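Cell division control protein Cdc48 (Mycobacterium smegmatis, PDB 5E7P) probably binds and hydrolyses ATP as a Cdc48-like member of the AAA ATPase family, and holds bound ADP. Local coordinates at residues V40-P44 / E45-A49; Q123-P127 / A128-M132. One frame throughout, in Å; residues are numbered along the deposited sequence.

Overall arrangement
Both contacts are local and of one kind: a proline opens a short helix, and the residue before it is the N-cap. In contact 1 (residues 40-49) strand 39-42 runs into helix 44-50, within the Cdc48 N-terminal domain. In contact 2 (residues 123-132) helix 119-124 turns into helix 127-133. The caps differ: His43 accepts a backbone N-H, whereas Ser126 pairs with a threonine hydroxyl. The centres of the two contacts lie about 34 Å apart and their nearest atoms about 18 Å. The side chain of Arg131 in contact 2 is about 7 Å from a bound ADP and about 8 Å from that of Ala277, which binds ADP. The side chain of Ala48 is about 12 Å from a bound ADP.

Contact 1 of 2, residues V40-P44 / E45-A49; sequences VRLHP and EVLAA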
loop_
_atom_site.group_PDB
_atom_site.type_symbol
_atom_site.label_atom_id
_atom_site.label_comp_id
_atom_site.label_asym_id
_atom_site.label_seq_id
_atom_site.Cartn_x
_atom_site.Cartn_y
_atom_site.Cartn_z
ATOM N N VAL A 40 3.643 18.937 6.611
ATOM C CA VAL A 40 4.367 19.708 7.615
ATOM C C VAL A 40 5.866 19.389 7.542
ATOM O O VAL A 40 6.257 18.225 7.460
ATOM C CB VAL A 40 3.812 19.451 9.038
ATOM C CG1 VAL A 40 3.807 17.961 9.356
ATOM C CG2 VAL A 40 4.603 20.229 10.080
ATOM N N ARG A 41 6.697 20.428 7.552
ATOM C CA ARG A 41 8.140 20.256 7.391
ATOM C C ARG A 41 8.874 20.088 8.725
ATOM O O ARG A 41 8.866 20.979 9.576
ATOM C CB ARG A 41 8.737 21.423 6.601
ATOM C CG ARG A 41 8.281 21.511 5.152
ATOM C CD ARG A 41 8.906 20.414 4.305
ATOM N NE ARG A 41 8.376 20.406 2.944
ATOM C CZ ARG A 41 8.554 19.413 2.077
ATOM N NH1 ARG A 41 9.251 18.340 2.426
ATOM N NH2 ARG A 41 8.030 19.489 0.861
ATOM N N LEU A 42 9.516 18.935 8.889
ATOM C CA LEU A 42 10.247 18.625 10.110
ATOM C C LEU A 42 11.712 18.331 9.814
ATOM O O LEU A 42 12.045 17.783 8.763
ATOM C CB LEU A 42 9.616 17.421 10.812
ATOM C CG LEU A 42 8.184 17.589 11.322
ATOM C CD1 LEU A 42 7.615 16.258 11.787
ATOM C CD2 LEU A 42 8.149 18.609 12.445
ATOM N N HIS A 43 12.584 18.700 10.744
ATOM C CA HIS A 43 13.995 18.361 10.647
ATOM C C HIS A 43 14.141 16.848 10.762
ATOM O O HIS A 43 13.380 16.204 11.484
ATOM C CB HIS A 43 14.779 19.055 11.761
ATOM C CG HIS A 43 16.261 19.053 11.553
ATOM N ND1 HIS A 43 17.058 17.978 11.880
ATOM C CD2 HIS A 43 17.092 19.997 11.049
ATOM C CE1 HIS A 43 18.316 18.259 11.587
ATOM N NE2 HIS A 43 18.362 19.477 11.081
ATOM N N PRO A 44 15.106 16.269 10.035
ATOM C CA PRO A 44 15.340 14.821 10.090
ATOM C C PRO A 44 15.613 14.307 11.503
ATOM O O PRO A 44 15.275 13.163 11.812
ATOM C CB PRO A 44 16.583 14.642 9.218
ATOM C CG PRO A 44 16.508 15.761 8.241
ATOM C CD PRO A 44 15.919 16.921 8.992
ATOM N N GLU A 45 16.216 15.139 12.347
ATOM C CA GLU A 45 16.495 14.740 13.721
ATOM C C GLU A 45 15.202 14.534 14.508
ATOM O O GLU A 45 15.133 13.678 15.392
ATOM C CB GLU A 45 17.390 15.762 14.423
ATOM C CG GLU A 45 17.796 15.340 15.823
ATOM C CD GLU A 45 18.823 16.262 16.439
ATOM O OE1 GLU A 45 19.227 17.242 15.778
ATOM O OE2 GLU A 45 19.230 15.998 17.588
ATOM N N VAL A 46 14.181 15.318 14.178
ATOM C CA VAL A 46 12.865 15.153 14.782
ATOM C C VAL A 46 12.264 13.815 14.361
ATOM O O VAL A 46 11.725 13.078 15.186
ATOM C CB VAL A 46 11.911 16.297 14.390
ATOM C CG1 VAL A 46 10.521 16.059 14.962
ATOM C CG2 VAL A 46 12.465 17.629 14.865
ATOM N N LEU A 47 12.372 13.508 13.071
ATOM C CA LEU A 47 11.892 12.239 12.534
ATOM C C LEU A 47 12.580 11.069 13.225
ATOM O O LEU A 47 11.946 10.066 13.553
ATOM C CB LEU A 47 12.134 12.168 11.025
ATOM C CG LEU A 47 11.417 13.190 10.142
ATOM C CD1 LEU A 47 11.806 12.993 8.681
ATOM C CD2 LEU A 47 9.908 13.092 10.313
ATOM N N ALA A 48 13.882 11.208 13.449
ATOM C CA ALA A 48 14.656 10.175 14.124
ATOM C C ALA A 48 14.258 10.056 15.598
ATOM O O ALA A 48 14.090 8.954 16.118
ATOM C CB ALA A 48 16.143 10.459 13.989
ATOM N N ALA A 49 14.100 11.197 16.262
ATOM C CA ALA A 49 13.741 11.225 17.679
ATOM C C ALA A 49 12.339 10.677 17.923
ATOM O O ALA A 49 12.077 10.042 18.945
ATOM C CB ALA A 49 13.855 12.643 18.226
#
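His43 caps the start of helix 44-50 by taking up the Glu45 N-H. Followed outward, its CB lies 4.1 Å from Val46 CG2, a loose apolar touch. CG stands anti to the backbone N (chi1 -165°), which swings the imidazole toward the first turn. ND1 then accepts from Glu45 N at 3.0 Å; the N-H...N angle of 166° is nearly straight and the donor lies 14° out of the ring plane, so the bond enters at the ring edge and probably limits rotation of the imidazole. ND1 and CE1 also brush Glu45 CB, and Pro44 CD sits over one face, toward the rim. The His43 side chain also touches Pro671.

The backbone completes the turn. His43 O accepts from Leu47 N at 3.3 Å and weakly from Val46 N, while Ala48 N bonds to Pro44 O at 2.9 Å. On the apolar side of the turn, Leu42 CD1 meets Leu47 CD2 at 4.2 Å and Leu42 CD2 meets Val46 CG1 at 4.3 Å, tying strand to helix; Leu24 adds to this apolar layer from strand 22-28. The arrangement is a histidine N-cap with proline at N1, joining strand 39-42 to helix 44-50 in the Cdc48 N-terminal domain.

Contact 2 of 2, residues Q123-P127 / A128-M132; sequences QSISP and ATLRM
Ser126 and Thr129 meet through their hydroxyls at the start of helix 127-133, where Ser126 is the N-cap and Pro127 the first helical residue. The helix follows closely on helix 119-124, and Ile125 is where the chain leaves helical geometry between the two.

Ala128 comes first. Its CB lies 4.2 Å from Ser126 OG, on the exposed side of the turn. Thr129 makes two side-chain contacts, and its branches do different work. With chi1 at -62°, OG1 lies beside its own backbone N and CG2 is anti to that N. OG1 thereby reaches Ser126 OG at 2.9 Å, a hydrogen bond in which either hydroxyl could donate, whereas CG2 meets Ile125 CG2 at 3.7 Å, the two side chains crossing at about a right angle. Thr129 N gives a weak bond to Ser126 O, with an N-H...O angle of only 120°.

Leu130 N makes the straighter bond to that same oxygen, Ser126 O, 3.1 Å at 160°, so this carbonyl serves two donors of the first turn. The Leu130 side chain is buried: CD2 lies 4.1 Å from Ile125 CG2, and Val197 and Trp199 of strand 196-199 add to the apolar cluster. Arg131 continues the helical pattern, its N bonded to Pro127 O at 3.0 Å, and its CB rests near that carbonyl oxygen. At the guanidinium, NH1 bonds to Ser195 O and makes a long, weak ion pair with Asp293. Met132 N closes the next turn on Ala128 O. At the cap itself a water hydrogen-bonds to Thr129 OG1 at 2.9 Å, and it accepts a weak bond from Ser126 N.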
loop_
_atom_site.group_PDB
_atom_site.type_symbol
_atom_site.label_atom_id
_atom_site.label_comp_id
_atom_site.label_asym_id
_atom_site.label_seq_id
_atom_site.Cartn_x
_atom_site.Cartn_y
_atom_site.Cartn_z
ATOM N N GLN A 123 -23.592 19.961 -4.928
ATOM C CA GLN A 123 -24.435 19.490 -6.022
ATOM C C GLN A 123 -23.667 19.228 -7.317
ATOM O O GLN A 123 -24.168 18.539 -8.206
ATOM C CB GLN A 123 -25.575 20.479 -6.283
ATOM C CG GLN A 123 -26.638 20.498 -5.199
ATOM C CD GLN A 123 -27.412 19.196 -5.121
ATOM O OE1 GLN A 123 -27.583 18.500 -6.124
ATOM N NE2 GLN A 123 -27.880 18.857 -3.925
ATOM N N SER A 124 -22.456 19.771 -7.425
ATOM C CA SER A 124 -21.692 19.673 -8.669
ATOM C C SER A 124 -20.529 18.681 -8.611
ATOM O O SER A 124 -20.063 18.207 -9.647
ATOM C CB SER A 124 -21.178 21.051 -9.100
ATOM O OG SER A 124 -20.214 21.545 -8.188
ATOM N N ILE A 125 -20.058 18.373 -7.406
ATOM C CA ILE A 125 -18.912 17.481 -7.252
ATOM C C ILE A 125 -19.290 16.128 -6.649
ATOM O O ILE A 125 -19.720 16.044 -5.500
ATOM C CB ILE A 125 -17.798 18.136 -6.417
ATOM C CG1 ILE A 125 -17.337 19.434 -7.082
ATOM C CG2 ILE A 125 -16.631 17.177 -6.244
ATOM C CD1 ILE A 125 -16.262 20.169 -6.315
ATOM N N SER A 126 -19.120 15.073 -7.439
ATOM C CA SER A 126 -19.478 13.723 -7.022
ATOM C C SER A 126 -18.532 13.202 -5.947
ATOM O O SER A 126 -17.387 13.643 -5.857
ATOM C CB SER A 126 -19.463 12.781 -8.228
ATOM O OG SER A 126 -18.172 12.722 -8.810
ATOM N N PRO A 127 -19.019 12.265 -5.116
ATOM C CA PRO A 127 -18.199 11.605 -4.094
ATOM C C PRO A 127 -16.962 10.916 -4.669
ATOM O O PRO A 127 -15.940 10.841 -3.989
ATOM C CB PRO A 127 -19.155 10.564 -3.507
ATOM C CG PRO A 127 -20.497 11.167 -3.684
ATOM C CD PRO A 127 -20.442 11.898 -4.997
ATOM N N ALA A 128 -17.058 10.415 -5.897
ATOM C CA ALA A 128 -15.917 9.782 -6.550
ATOM C C ALA A 128 -14.824 10.807 -6.848
ATOM O O ALA A 128 -13.632 10.516 -6.734
ATOM C CB ALA A 128 -16.357 9.082 -7.830
ATOM N N THR A 129 -15.242 12.008 -7.234
ATOM C CA THR A 129 -14.314 13.099 -7.496
ATOM C C THR A 129 -13.637 13.542 -6.203
ATOM O O THR A 129 -12.434 13.804 -6.184
ATOM C CB THR A 129 -15.035 14.298 -8.141
ATOM O OG1 THR A 129 -15.588 13.899 -9.401
ATOM C CG2 THR A 129 -14.072 15.453 -8.359
ATOM N N LEU A 130 -14.420 13.620 -5.127
ATOM C CA LEU A 130 -13.897 13.964 -3.808
ATOM C C LEU A 130 -12.800 13.001 -3.374
ATOM O O LEU A 130 -11.746 13.419 -2.893
ATOM C CB LEU A 130 -15.014 13.960 -2.760
ATOM C CG LEU A 130 -15.992 15.137 -2.729
ATOM C CD1 LEU A 130 -17.060 14.914 -1.668
ATOM C CD2 LEU A 130 -15.256 16.446 -2.488
ATOM N N ARG A 131 -13.057 11.708 -3.544
ATOM C CA ARG A 131 -12.108 10.678 -3.145
ATOM C C ARG A 131 -10.837 10.747 -3.984
ATOM O O ARG A 131 -9.731 10.585 -3.468
ATOM C CB ARG A 131 -12.749 9.296 -3.260
ATOM C CG ARG A 131 -11.834 8.149 -2.895
ATOM C CD ARG A 131 -12.595 6.837 -2.937
ATOM N NE ARG A 131 -13.292 6.647 -4.207
ATOM C CZ ARG A 131 -14.342 5.848 -4.370
ATOM N NH1 ARG A 131 -14.826 5.167 -3.338
ATOM N NH2 ARG A 131 -14.916 5.734 -5.560
ATOM N N MET A 132 -11.002 10.994 -5.277
ATOM C CA MET A 132 -9.867 11.141 -6.179
ATOM C C MET A 132 -8.987 12.329 -5.786
ATOM O O MET A 132 -7.759 12.232 -5.778
ATOM C CB MET A 132 -10.357 11.318 -7.616
ATOM C CG MET A 132 -9.244 11.496 -8.637
ATOM S SD MET A 132 -9.879 11.901 -10.274
ATOM C CE MET A 132 -10.983 10.519 -10.558
HETATM O O HOH W 1 -17.434 15.951 -10.349
#